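Local coordinates for protein MdbA (Actinomyces oris, PDB 4Z7X) that probably catalyses thiol-disulfide exchange, forming disulfide bonds in exported proteins such as those of the sortase-assembled pili, at residues D60-Y65 and K189-E194; Q72-H77 and F126-F131; V199-E204 and E219-S224; V107-M112 and K179-G184; G150-A155 and A166-A171. One frame throughout, in Å; residues are numbered along the deposited sequence. Where two conformers were deposited one is given.

Contact 1: residues D60-Y65 and K189-E194; sequences DIYFDY and KARELE
Y62, on strand 58-63, and L193, in the loop that leaves helix 178-190, make the closest backbone approach, CA to CA 9.0 Å, so side chains must bridge the gap. The helix stops in a Schellman motif at E192, whose positive phi turns L193 back to the strand. The Y62 ring takes L193 over one face: the CD1 methyl sits 3.5 Å from the ring centroid, 11° off the normal, a CH-pi contact. In the thioredoxin fold this puts the loop leaving the helix against a central strand, and H95 of the adjoining strand stacks on the same tyrosine. R191 reaches the ring's hydroxyl edge with an extended chain, its guanidinium 82° from the ring plane. R191 NH2 comes to 2.9 Å from Y62 OH, though at an angle too poor for a hydrogen bond; the group is held instead by D38 and the carbonyl of P15. Were Y62 cut back to alanine, the L193 methyl and the H95 ring would probably lose the surface they pack on.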
# COMPACT_ATOMS: atom_id res chain seq x y z
N ASP A 60 1.14 -10.23 -1.30
CA ASP A 60 1.02 -9.12 -2.23
C ASP A 60 -0.41 -8.60 -2.12
O ASP A 60 -1.36 -9.39 -2.25
CB ASP A 60 1.17 -9.64 -3.68
CG ASP A 60 2.58 -9.97 -4.06
OD1 ASP A 60 3.41 -9.07 -3.99
OD2 ASP A 60 2.86 -11.15 -4.47
N ILE A 61 -0.57 -7.30 -1.95
CA ILE A 61 -1.85 -6.65 -1.96
C ILE A 61 -1.88 -5.55 -3.05
O ILE A 61 -1.14 -4.59 -2.98
CB ILE A 61 -2.22 -6.02 -0.60
CG1 ILE A 61 -2.13 -7.10 0.53
CG2 ILE A 61 -3.61 -5.44 -0.67
CD1 ILE A 61 -2.34 -6.59 1.92
N TYR A 62 -2.75 -5.78 -4.03
CA TYR A 62 -3.04 -4.81 -5.09
C TYR A 62 -4.26 -4.01 -4.65
O TYR A 62 -5.32 -4.58 -4.32
CB TYR A 62 -3.31 -5.49 -6.45
CG TYR A 62 -2.11 -6.10 -7.07
CD1 TYR A 62 -1.61 -7.35 -6.68
CD2 TYR A 62 -1.45 -5.44 -8.08
CE1 TYR A 62 -0.47 -7.88 -7.28
CE2 TYR A 62 -0.34 -5.97 -8.71
CZ TYR A 62 0.15 -7.19 -8.31
OH TYR A 62 1.29 -7.72 -8.90
N PHE A 63 -4.10 -2.69 -4.63
CA PHE A 63 -5.13 -1.81 -4.05
C PHE A 63 -5.20 -0.48 -4.78
O PHE A 63 -4.29 -0.10 -5.53
CB PHE A 63 -4.80 -1.56 -2.58
CG PHE A 63 -3.64 -0.64 -2.38
CD1 PHE A 63 -2.33 -1.10 -2.37
CD2 PHE A 63 -3.86 0.72 -2.34
CE1 PHE A 63 -1.30 -0.19 -2.23
CE2 PHE A 63 -2.84 1.62 -2.19
CZ PHE A 63 -1.54 1.16 -2.16
N ASP A 64 -6.33 0.19 -4.59
CA ASP A 64 -6.56 1.58 -5.02
C ASP A 64 -7.07 2.35 -3.79
O ASP A 64 -8.04 1.92 -3.15
CB ASP A 64 -7.62 1.60 -6.15
CG ASP A 64 -7.85 2.97 -6.76
OD1 ASP A 64 -7.58 3.97 -6.09
OD2 ASP A 64 -8.37 3.05 -7.90
N TYR A 65 -6.42 3.45 -3.46
CA TYR A 65 -6.85 4.32 -2.38
C TYR A 65 -8.29 4.81 -2.48
O TYR A 65 -8.87 5.21 -1.46
CB TYR A 65 -5.91 5.53 -2.20
CG TYR A 65 -4.55 5.19 -1.58
CD1 TYR A 65 -4.49 4.61 -0.33
CD2 TYR A 65 -3.37 5.37 -2.28
CE1 TYR A 65 -3.29 4.29 0.25
CE2 TYR A 65 -2.15 5.04 -1.71
CZ TYR A 65 -2.12 4.49 -0.46
OH TYR A 65 -0.93 4.13 0.08
N LYS A 189 -2.24 -3.58 -15.25
CA LYS A 189 -2.71 -4.00 -16.59
C LYS A 189 -1.92 -5.14 -17.16
O LYS A 189 -2.50 -6.04 -17.78
CB LYS A 189 -2.70 -2.84 -17.60
CG LYS A 189 -3.32 -3.22 -18.96
CD LYS A 189 -2.62 -2.57 -20.14
CE LYS A 189 -2.30 -3.59 -21.23
NZ LYS A 189 -1.61 -2.99 -22.42
N ALA A 190 -0.60 -5.09 -16.97
CA ALA A 190 0.30 -6.09 -17.54
C ALA A 190 -0.04 -7.47 -17.04
O ALA A 190 -0.01 -8.45 -17.79
CB ALA A 190 1.75 -5.77 -17.20
N ARG A 191 -0.42 -7.54 -15.77
CA ARG A 191 -0.71 -8.79 -15.10
C ARG A 191 -2.16 -9.23 -15.22
O ARG A 191 -2.56 -10.29 -14.66
CB ARG A 191 -0.30 -8.64 -13.65
CG ARG A 191 1.20 -8.44 -13.58
CD ARG A 191 1.58 -8.06 -12.22
NE ARG A 191 3.02 -8.24 -12.05
CZ ARG A 191 3.77 -7.49 -11.26
NH1 ARG A 191 5.07 -7.72 -11.13
NH2 ARG A 191 3.23 -6.45 -10.66
N GLU A 192 -2.92 -8.42 -15.96
CA GLU A 192 -4.30 -8.73 -16.35
C GLU A 192 -5.19 -9.04 -15.15
O GLU A 192 -6.02 -9.95 -15.17
CB GLU A 192 -4.31 -9.87 -17.34
CG GLU A 192 -3.51 -9.53 -18.60
CD GLU A 192 -4.08 -10.11 -19.88
OE1 GLU A 192 -3.28 -10.30 -20.81
OE2 GLU A 192 -5.31 -10.35 -19.99
N LEU A 193 -5.01 -8.23 -14.13
CA LEU A 193 -5.79 -8.36 -12.92
C LEU A 193 -7.16 -7.74 -13.18
O LEU A 193 -7.31 -6.88 -14.06
CB LEU A 193 -5.07 -7.70 -11.75
CG LEU A 193 -3.67 -8.29 -11.54
CD1 LEU A 193 -3.05 -7.61 -10.34
CD2 LEU A 193 -3.69 -9.79 -11.31
N GLU A 194 -8.15 -8.20 -12.44
CA GLU A 194 -9.54 -7.92 -12.77
C GLU A 194 -10.22 -6.89 -11.87
O GLU A 194 -11.22 -6.29 -12.27
CB GLU A 194 -10.31 -9.24 -12.80
CG GLU A 194 -9.56 -10.29 -13.63
CD GLU A 194 -10.42 -11.45 -14.10
OE1 GLU A 194 -10.10 -12.00 -15.19
OE2 GLU A 194 -11.39 -11.81 -13.40

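Contact 2: residues Q72-H77 and F126-F131; sequences QFEGLH and FHNAAF
E74 lays its aliphatic stem against F131 and carries its carboxylate in between H127 and N128. The bend at chi2 (68°) draws the acid along the neighbouring helix instead of straight at it. E74 CG packs 3.9 Å from F131 CB, with the carboxylate turned only 20° from the phenyl plane. Against H127 it stands almost perpendicular: E74 OE2 approaches the imidazole at its edge, 3.7 Å from H127 CD2. A water completes that link. It donates to E74 OE2 at 2.8 Å and is hydrogen-bonded to H127 NE2 at 2.9 Å, lying in the imidazole plane. The other carboxylate oxygen, OE1, comes within 3.2 Å of N128 CB and makes a weak hydrogen bond to T78, one turn further along its own helix. ND1 on the far side of the imidazole is bonded to Y65 OH, so H127 is held from two directions. The helix segments cross at -126°, their axes 9.7 Å apart. Helix 68-86 belongs to the thioredoxin fold, whereas helix 123-140 probably belongs to a helical insertion like that of DsbA-type oxidoreductases. F131 also touches C70 of the probable CxxC motif, while H127 meets F63 of strand 58-63 and M112 of helix 103-118.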
# COMPACT_ATOMS: atom_id res chain seq x y z
N GLN A 72 -12.24 -1.20 3.19
CA GLN A 72 -12.81 -2.17 4.14
C GLN A 72 -11.74 -3.21 4.48
O GLN A 72 -11.59 -3.62 5.64
CB GLN A 72 -14.03 -2.90 3.54
CG GLN A 72 -15.27 -2.03 3.34
CD GLN A 72 -16.43 -2.80 2.70
OE1 GLN A 72 -16.77 -2.58 1.53
NE2 GLN A 72 -17.03 -3.71 3.45
N PHE A 73 -10.99 -3.64 3.45
CA PHE A 73 -9.96 -4.64 3.63
C PHE A 73 -8.90 -4.15 4.58
O PHE A 73 -8.50 -4.87 5.49
CB PHE A 73 -9.35 -5.02 2.27
CG PHE A 73 -8.35 -6.16 2.32
CD1 PHE A 73 -7.03 -5.92 2.68
CD2 PHE A 73 -8.73 -7.48 1.99
CE1 PHE A 73 -6.11 -6.95 2.74
CE2 PHE A 73 -7.82 -8.50 2.03
CZ PHE A 73 -6.50 -8.25 2.41
N GLU A 74 -8.44 -2.94 4.36
CA GLU A 74 -7.44 -2.34 5.21
C GLU A 74 -7.95 -2.24 6.65
O GLU A 74 -7.22 -2.58 7.60
CB GLU A 74 -7.03 -0.97 4.66
CG GLU A 74 -6.16 -0.15 5.62
CD GLU A 74 -4.75 -0.70 5.85
OE1 GLU A 74 -4.09 -0.20 6.80
OE2 GLU A 74 -4.33 -1.61 5.09
N GLY A 75 -9.19 -1.77 6.82
CA GLY A 75 -9.72 -1.67 8.17
C GLY A 75 -9.78 -3.03 8.90
O GLY A 75 -9.42 -3.14 10.06
N LEU A 76 -10.20 -4.07 8.20
CA LEU A 76 -10.34 -5.37 8.80
C LEU A 76 -9.00 -6.01 9.15
O LEU A 76 -8.88 -6.69 10.15
CB LEU A 76 -11.12 -6.30 7.86
CG LEU A 76 -11.45 -7.71 8.32
CD1 LEU A 76 -12.27 -7.65 9.60
CD2 LEU A 76 -12.18 -8.51 7.23
N HIS A 77 -8.04 -5.86 8.26
CA HIS A 77 -6.80 -6.64 8.33
C HIS A 77 -5.57 -5.89 8.82
O HIS A 77 -4.53 -6.52 9.01
CB HIS A 77 -6.48 -7.28 6.99
CG HIS A 77 -7.51 -8.25 6.53
ND1 HIS A 77 -7.73 -9.46 7.17
CD2 HIS A 77 -8.43 -8.19 5.54
CE1 HIS A 77 -8.72 -10.11 6.57
NE2 HIS A 77 -9.16 -9.36 5.58
N PHE A 126 0.79 5.66 7.71
CA PHE A 126 0.17 6.68 6.84
C PHE A 126 -0.75 6.03 5.82
O PHE A 126 -1.83 6.53 5.50
CB PHE A 126 1.23 7.54 6.17
CG PHE A 126 0.65 8.67 5.37
CD1 PHE A 126 -0.03 9.72 6.00
CD2 PHE A 126 0.80 8.71 4.02
CE1 PHE A 126 -0.55 10.76 5.27
CE2 PHE A 126 0.26 9.77 3.26
CZ PHE A 126 -0.44 10.77 3.89
N HIS A 127 -0.32 4.90 5.29
CA HIS A 127 -1.16 4.11 4.39
C HIS A 127 -2.51 3.82 5.04
O HIS A 127 -3.57 4.03 4.46
CB HIS A 127 -0.44 2.79 4.08
CG HIS A 127 -1.20 1.84 3.21
ND1 HIS A 127 -1.32 2.01 1.86
CD2 HIS A 127 -1.82 0.68 3.51
CE1 HIS A 127 -2.01 1.01 1.36
NE2 HIS A 127 -2.31 0.18 2.35
N ASN A 128 -2.44 3.31 6.26
CA ASN A 128 -3.67 3.08 7.02
C ASN A 128 -4.49 4.34 7.22
O ASN A 128 -5.74 4.31 7.11
CB ASN A 128 -3.34 2.47 8.38
CG ASN A 128 -4.58 2.27 9.21
OD1 ASN A 128 -5.35 1.33 8.95
ND2 ASN A 128 -4.81 3.13 10.17
N ALA A 129 -3.81 5.42 7.58
CA ALA A 129 -4.53 6.64 7.87
C ALA A 129 -5.23 7.21 6.65
O ALA A 129 -6.33 7.78 6.76
CB ALA A 129 -3.60 7.66 8.52
N ALA A 130 -4.62 7.06 5.46
CA ALA A 130 -5.22 7.58 4.23
C ALA A 130 -6.46 6.77 3.91
O ALA A 130 -7.46 7.32 3.48
CB ALA A 130 -4.24 7.49 3.10
N PHE A 131 -6.40 5.46 4.13
CA PHE A 131 -7.61 4.65 3.96
C PHE A 131 -8.68 4.99 4.99
O PHE A 131 -9.85 4.93 4.69
CB PHE A 131 -7.29 3.16 3.99
CG PHE A 131 -7.05 2.56 2.63
CD1 PHE A 131 -8.02 2.67 1.66
CD2 PHE A 131 -5.85 1.97 2.27
CE1 PHE A 131 -7.85 2.11 0.40
CE2 PHE A 131 -5.68 1.39 1.03
CZ PHE A 131 -6.69 1.47 0.08
O HOH W 1 -3.98 -2.15 2.41

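Contact 3: residues V199-E204 and E219-S224; sequences VFFKGE and ELVTGS
The F201 ring is packed on both faces: V221 CG2 lies over one, and the CG of K202, the next residue in the chain, lies over the other, displaced toward the rim. The valine methyl stands 4.1 Å from the ring centroid and 27° off the normal, a CH-pi contact displaced toward the outer end, with CG2 at 3.8 Å from F201 CZ. L220 comes in obliquely nearer the root of the side chain, its CD2 4.1 Å from F201 CB; the leucine and the phenylalanine lie alongside, running opposite ways. F201 points its CB at the helix, and chi1 of -179° sets the ring where V221 can cover it; V221 CA is 8.1 Å from F201 CA. Only apolar atoms meet here. Just beyond the ring the strand reverses through a type I' turn, F201 to E204, closed by paired backbone bonds between those two residues. The helix runs to T222, and G223 breaks it with positive phi, close to the last modelled residue. The hairpin of strands 198-201 and 204-205 followed by helix 216-222 is the closing beta-beta-alpha unit of the thioredoxin fold. F201 also rests on L59 of strand 58-63 and on P57, while V221 reaches L84 of helix 68-86, so the last helix packs beside both the sheet and that helix.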
# COMPACT_ATOMS: atom_id res chain seq x y z
N VAL A 199 -5.29 -10.16 -3.97
CA VAL A 199 -4.29 -10.62 -2.99
C VAL A 199 -3.67 -11.94 -3.46
O VAL A 199 -4.36 -12.86 -3.91
CB VAL A 199 -4.98 -10.78 -1.60
CG1 VAL A 199 -4.02 -11.31 -0.55
CG2 VAL A 199 -5.55 -9.44 -1.12
N PHE A 200 -2.34 -12.02 -3.33
CA PHE A 200 -1.60 -13.25 -3.56
C PHE A 200 -0.79 -13.57 -2.31
O PHE A 200 -0.31 -12.66 -1.61
CB PHE A 200 -0.67 -13.08 -4.75
CG PHE A 200 -1.36 -12.83 -6.03
CD1 PHE A 200 -1.71 -13.89 -6.86
CD2 PHE A 200 -1.60 -11.53 -6.47
CE1 PHE A 200 -2.36 -13.66 -8.05
CE2 PHE A 200 -2.24 -11.28 -7.66
CZ PHE A 200 -2.62 -12.36 -8.46
N PHE A 201 -0.64 -14.86 -2.03
CA PHE A 201 0.21 -15.33 -0.95
C PHE A 201 1.06 -16.46 -1.47
O PHE A 201 0.55 -17.42 -2.01
CB PHE A 201 -0.59 -15.76 0.28
CG PHE A 201 0.30 -16.21 1.40
CD1 PHE A 201 1.21 -15.35 1.96
CD2 PHE A 201 0.25 -17.52 1.86
CE1 PHE A 201 2.05 -15.77 2.97
CE2 PHE A 201 1.09 -17.94 2.85
CZ PHE A 201 1.99 -17.07 3.40
N LYS A 202 2.37 -16.31 -1.35
CA LYS A 202 3.32 -17.22 -2.00
C LYS A 202 3.02 -17.40 -3.49
O LYS A 202 3.15 -18.50 -4.04
CB LYS A 202 3.32 -18.57 -1.32
CG LYS A 202 3.69 -18.51 0.14
CD LYS A 202 3.44 -19.82 0.87
CE LYS A 202 4.56 -20.80 0.62
NZ LYS A 202 4.42 -22.03 1.42
N GLY A 203 2.65 -16.32 -4.14
CA GLY A 203 2.37 -16.32 -5.56
C GLY A 203 1.03 -16.91 -5.97
O GLY A 203 0.73 -16.92 -7.17
N GLU A 204 0.25 -17.43 -5.01
CA GLU A 204 -1.05 -18.06 -5.30
C GLU A 204 -2.18 -17.10 -4.95
O GLU A 204 -2.13 -16.41 -3.95
CB GLU A 204 -1.26 -19.34 -4.45
CG GLU A 204 -0.25 -20.47 -4.66
CD GLU A 204 -0.44 -21.26 -5.95
OE1 GLU A 204 0.60 -21.73 -6.48
OE2 GLU A 204 -1.60 -21.44 -6.43
N GLU A 219 -4.54 -17.06 9.79
CA GLU A 219 -4.91 -18.46 9.57
C GLU A 219 -4.38 -19.02 8.27
O GLU A 219 -3.85 -20.14 8.24
CB GLU A 219 -6.42 -18.62 9.64
CG GLU A 219 -6.98 -18.32 11.03
CD GLU A 219 -8.44 -17.90 11.05
OE1 GLU A 219 -9.16 -18.09 10.03
OE2 GLU A 219 -8.88 -17.37 12.10
N LEU A 220 -4.46 -18.23 7.21
CA LEU A 220 -3.88 -18.60 5.92
C LEU A 220 -2.37 -18.79 6.03
O LEU A 220 -1.82 -19.78 5.59
CB LEU A 220 -4.20 -17.51 4.91
CG LEU A 220 -3.50 -17.65 3.54
CD1 LEU A 220 -3.84 -18.97 2.86
CD2 LEU A 220 -3.83 -16.47 2.64
N VAL A 221 -1.70 -17.81 6.63
CA VAL A 221 -0.23 -17.84 6.72
C VAL A 221 0.27 -18.99 7.59
O VAL A 221 1.24 -19.68 7.25
CB VAL A 221 0.31 -16.46 7.20
CG1 VAL A 221 1.78 -16.49 7.53
CG2 VAL A 221 0.01 -15.40 6.15
N THR A 222 -0.42 -19.27 8.69
CA THR A 222 0.03 -20.36 9.57
C THR A 222 -0.55 -21.75 9.20
O THR A 222 -0.16 -22.76 9.78
CB THR A 222 -0.31 -20.01 11.00
OG1 THR A 222 -1.74 -19.99 11.16
CG2 THR A 222 0.25 -18.61 11.34
N GLY A 223 -1.47 -21.83 8.25
CA GLY A 223 -2.05 -23.15 7.87
C GLY A 223 -3.16 -23.56 8.82
O GLY A 223 -3.62 -24.74 8.83
N SER A 224 -3.52 -22.56 9.63
CA SER A 224 -4.67 -22.43 10.53
C SER A 224 -4.22 -22.77 11.90
O SER A 224 -3.24 -22.16 12.30
CB SER A 224 -5.92 -23.16 10.07
OG SER A 224 -6.39 -22.48 8.92

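Contact 4: residues V107-M112 and K179-G184; sequences VVMNAM and KWVKLG
M109, a selenomethionine, drives its terminal methyl onto the indole of W180. CE lies over one face, 3.7 Å from the centroid of the six-membered ring and 17° off its normal, while SE stands further up at 5.3 Å: a Met-aromatic contact led by the methyl. The bend at chi3 (65°) turns CE onto the indole. At the ring's edge and in its plane, M112 CG lies 3.8 Å from W180 CH2. The benzene end nears the backbone, W180 CZ3 being 3.3 Å from M109 O. V181 fills in beside the methionine, its CG2 3.9 Å from M109 CB. The helix segments run at 116° to each other, axes 10.1 Å apart, a steep crossing between helix 178-190 of the thioredoxin fold and helix 103-118 of what is probably an inserted helical domain, as in DsbA-like proteins. Further out, W180 NE1 is hydrogen-bonded to A39 O, which fixes how the indole is turned, and P32 and V35 pack on it. With alanine in place of W180, the M109 methyl and M112 CG would probably face a gap and A39 O would lose its indole donor. N110 hydrogen-bonds to D175 and Y177 in the loop leading into the other helix.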
# COMPACT_ATOMS: atom_id res chain seq x y z
N VAL A 107 -3.87 12.25 -5.48
CA VAL A 107 -3.58 13.10 -4.33
C VAL A 107 -2.88 12.28 -3.25
O VAL A 107 -1.80 12.66 -2.74
CB VAL A 107 -4.84 13.78 -3.81
CG1 VAL A 107 -4.55 14.58 -2.56
CG2 VAL A 107 -5.43 14.69 -4.89
N VAL A 108 -3.50 11.16 -2.90
CA VAL A 108 -2.93 10.29 -1.87
C VAL A 108 -1.56 9.75 -2.29
O VAL A 108 -0.62 9.77 -1.48
CB VAL A 108 -3.83 9.10 -1.48
CG1 VAL A 108 -3.16 8.28 -0.40
CG2 VAL A 108 -5.18 9.58 -1.02
N MSE A 109 -1.44 9.30 -3.56
CA MSE A 109 -0.14 8.76 -3.99
C MSE A 109 0.97 9.81 -3.96
O MSE A 109 2.12 9.51 -3.65
CB MSE A 109 -0.23 8.02 -5.33
CG MSE A 109 -0.97 6.72 -5.11
SE MSE A 109 -1.08 5.63 -6.73
CE MSE A 109 0.81 5.27 -6.94
N ASN A 110 0.67 11.06 -4.29
CA ASN A 110 1.68 12.09 -4.18
C ASN A 110 2.12 12.33 -2.74
O ASN A 110 3.31 12.48 -2.47
CB ASN A 110 1.18 13.37 -4.86
CG ASN A 110 1.44 13.35 -6.34
OD1 ASN A 110 2.60 13.38 -6.73
ND2 ASN A 110 0.41 13.29 -7.18
N ALA A 111 1.18 12.32 -1.80
CA ALA A 111 1.54 12.49 -0.39
C ALA A 111 2.30 11.25 0.11
O ALA A 111 3.30 11.37 0.81
CB ALA A 111 0.31 12.71 0.47
N MSE A 112 1.85 10.07 -0.30
CA MSE A 112 2.54 8.83 0.07
C MSE A 112 3.95 8.81 -0.47
O MSE A 112 4.86 8.32 0.18
CB MSE A 112 1.77 7.59 -0.42
CG MSE A 112 2.48 6.26 -0.08
SE MSE A 112 3.01 6.04 1.84
CE MSE A 112 1.25 5.36 2.39
N LYS A 179 4.56 9.78 -12.41
CA LYS A 179 5.15 8.60 -13.04
C LYS A 179 4.90 7.33 -12.25
O LYS A 179 4.73 6.23 -12.81
CB LYS A 179 6.67 8.74 -13.25
CG LYS A 179 7.03 9.68 -14.38
CD LYS A 179 8.55 9.88 -14.48
CE LYS A 179 9.34 8.61 -14.67
NZ LYS A 179 10.81 8.94 -14.74
N TRP A 180 4.85 7.47 -10.95
CA TRP A 180 4.58 6.31 -10.09
C TRP A 180 3.15 5.83 -10.28
O TRP A 180 2.89 4.64 -10.36
CB TRP A 180 4.80 6.70 -8.63
CG TRP A 180 4.65 5.58 -7.64
CD1 TRP A 180 4.88 4.27 -7.85
CD2 TRP A 180 4.23 5.71 -6.29
NE1 TRP A 180 4.66 3.55 -6.69
CE2 TRP A 180 4.28 4.43 -5.71
CE3 TRP A 180 3.87 6.79 -5.49
CZ2 TRP A 180 3.91 4.19 -4.40
CZ3 TRP A 180 3.50 6.55 -4.18
CH2 TRP A 180 3.56 5.28 -3.64
N VAL A 181 2.21 6.77 -10.31
CA VAL A 181 0.80 6.45 -10.56
C VAL A 181 0.67 5.71 -11.90
O VAL A 181 0.04 4.65 -11.99
CB VAL A 181 -0.05 7.73 -10.54
CG1 VAL A 181 -1.49 7.45 -10.90
CG2 VAL A 181 0.07 8.44 -9.20
N LYS A 182 1.31 6.25 -12.94
CA LYS A 182 1.26 5.62 -14.25
C LYS A 182 1.85 4.18 -14.20
O LYS A 182 1.31 3.25 -14.81
CB LYS A 182 1.97 6.52 -15.29
CG LYS A 182 1.14 7.76 -15.63
CD LYS A 182 1.70 8.68 -16.75
CE LYS A 182 2.47 9.91 -16.24
NZ LYS A 182 1.63 11.14 -16.00
N LEU A 183 2.94 4.00 -13.49
CA LEU A 183 3.60 2.70 -13.43
C LEU A 183 2.71 1.68 -12.72
O LEU A 183 2.65 0.50 -13.11
CB LEU A 183 4.95 2.81 -12.72
CG LEU A 183 5.79 1.55 -12.66
CD1 LEU A 183 6.21 1.05 -14.04
CD2 LEU A 183 7.06 1.83 -11.85
N GLY A 184 2.04 2.11 -11.66
CA GLY A 184 1.19 1.15 -10.93
C GLY A 184 0.06 0.66 -11.82
O GLY A 184 -0.31 -0.50 -11.80

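Contact 5: residues G150-A155 and A166-A171; sequences GLVAAA and AKFKAA
F168 of helix 168-174 pushes the edge of its ring into helix 148-157, a packing of two short helices in what is probably the inserted helical domain of a DsbA-like fold. Its conformation decides the contact. Chi1 of -69° swings the ring to the side away from the carbonyl carbon, and chi2 is only -9°, so the ring is turned nearly into line with the CA-CB bond and meets the other helix rim first. The surface it meets is built from L151, V152 and A155. V152 sets CG1 anti to the backbone N, which leaves CG2 to approach the ring obliquely, 3.9 Å from F168 CD2. L151 offers chiefly its root, CB at 4.2 Å from F168 CD2; its branch goes on to V107 and W104 of helix 103-118. F126 of helix 123-140 meets the F168 ring with planes at about 45°, and V115 of helix 103-118 touches it too, so the phenyl is shared among several helices. The carbonyl of L151, already bonded to A155 N within its helix, lies near the ring plane with O 3.5 Å from F168 CE2, and the A155 methyl CB meets that CE2 carbon at 3.7 Å.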
# COMPACT_ATOMS: atom_id res chain seq x y z
N GLY A 150 -6.46 17.43 4.70
CA GLY A 150 -6.86 16.22 5.40
C GLY A 150 -5.72 15.24 5.49
O GLY A 150 -5.54 14.58 6.51
N LEU A 151 -4.95 15.11 4.42
CA LEU A 151 -3.76 14.23 4.48
C LEU A 151 -2.67 14.76 5.38
O LEU A 151 -1.98 13.99 6.00
CB LEU A 151 -3.19 13.97 3.09
CG LEU A 151 -4.09 13.11 2.17
CD1 LEU A 151 -3.72 13.26 0.71
CD2 LEU A 151 -4.06 11.64 2.64
N VAL A 152 -2.49 16.07 5.43
CA VAL A 152 -1.57 16.68 6.40
C VAL A 152 -2.04 16.29 7.82
O VAL A 152 -1.25 15.89 8.67
CB VAL A 152 -1.50 18.20 6.22
CG1 VAL A 152 -0.73 18.84 7.35
CG2 VAL A 152 -0.80 18.56 4.88
N ALA A 153 -3.33 16.38 8.06
CA ALA A 153 -3.86 16.02 9.38
C ALA A 153 -3.67 14.54 9.67
O ALA A 153 -3.30 14.18 10.78
CB ALA A 153 -5.30 16.44 9.51
N ALA A 154 -3.84 13.67 8.68
CA ALA A 154 -3.60 12.26 8.87
C ALA A 154 -2.12 11.99 9.15
O ALA A 154 -1.76 11.14 9.95
CB ALA A 154 -4.03 11.49 7.65
N ALA A 155 -1.24 12.71 8.45
CA ALA A 155 0.16 12.58 8.69
C ALA A 155 0.51 13.00 10.13
O ALA A 155 1.29 12.31 10.79
CB ALA A 155 0.90 13.41 7.70
N ALA A 166 4.58 19.16 5.34
CA ALA A 166 4.55 20.48 4.70
C ALA A 166 4.83 20.42 3.21
O ALA A 166 4.48 21.36 2.52
CB ALA A 166 5.53 21.44 5.40
N LYS A 167 5.41 19.31 2.74
CA LYS A 167 5.77 19.13 1.33
C LYS A 167 4.64 18.50 0.51
O LYS A 167 4.73 18.41 -0.72
CB LYS A 167 7.03 18.28 1.22
CG LYS A 167 8.25 18.95 1.84
CD LYS A 167 9.48 18.11 1.70
CE LYS A 167 10.67 18.85 2.35
NZ LYS A 167 11.97 18.22 2.04
N PHE A 168 3.56 18.10 1.17
CA PHE A 168 2.49 17.40 0.44
C PHE A 168 1.86 18.30 -0.62
O PHE A 168 1.64 17.85 -1.75
CB PHE A 168 1.36 16.90 1.33
CG PHE A 168 1.69 15.78 2.27
CD1 PHE A 168 2.89 15.07 2.23
CD2 PHE A 168 0.74 15.40 3.21
CE1 PHE A 168 3.14 14.02 3.13
CE2 PHE A 168 0.97 14.33 4.07
CZ PHE A 168 2.17 13.66 4.04
N LYS A 169 1.52 19.54 -0.27
CA LYS A 169 0.79 20.41 -1.20
C LYS A 169 1.57 20.58 -2.50
O LYS A 169 1.01 20.45 -3.58
CB LYS A 169 0.47 21.76 -0.56
CG LYS A 169 -0.27 22.70 -1.48
CD LYS A 169 -0.87 23.89 -0.75
CE LYS A 169 -1.56 24.83 -1.74
NZ LYS A 169 -2.60 24.12 -2.53
N ALA A 170 2.87 20.87 -2.39
CA ALA A 170 3.69 21.07 -3.60
C ALA A 170 3.80 19.81 -4.43
O ALA A 170 3.79 19.88 -5.67
CB ALA A 170 5.06 21.58 -3.23
N ALA A 171 3.88 18.64 -3.77
CA ALA A 171 3.96 17.41 -4.52
C ALA A 171 2.66 17.14 -5.27
O ALA A 171 2.68 16.69 -6.41
CB ALA A 171 4.28 16.27 -3.59

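Contacts 2, 4 and 5 are buried; contacts 1 and 3 are partly so, and both reach neighbouring strands of one sheet, joined by the backbone bond from D60 N to F200 O. Contacts 2 and 4 probably fasten a DsbA-like helical insertion to the thioredoxin fold, while contact 5 lies within that insertion and contact 3 at the far end of the sheet, about 35 Å away between centres. Helix 178-190 serves contacts 1 and 4. Y65 of contact 1 touches contacts 2 and 4, and F126 of contact 2 touches contacts 4 and 5. Chemistry follows place: methyls on aromatic rings in 1, 3 and 4, a ring edge in 5, and a water-bridged acid in 2, beside the probable CxxC.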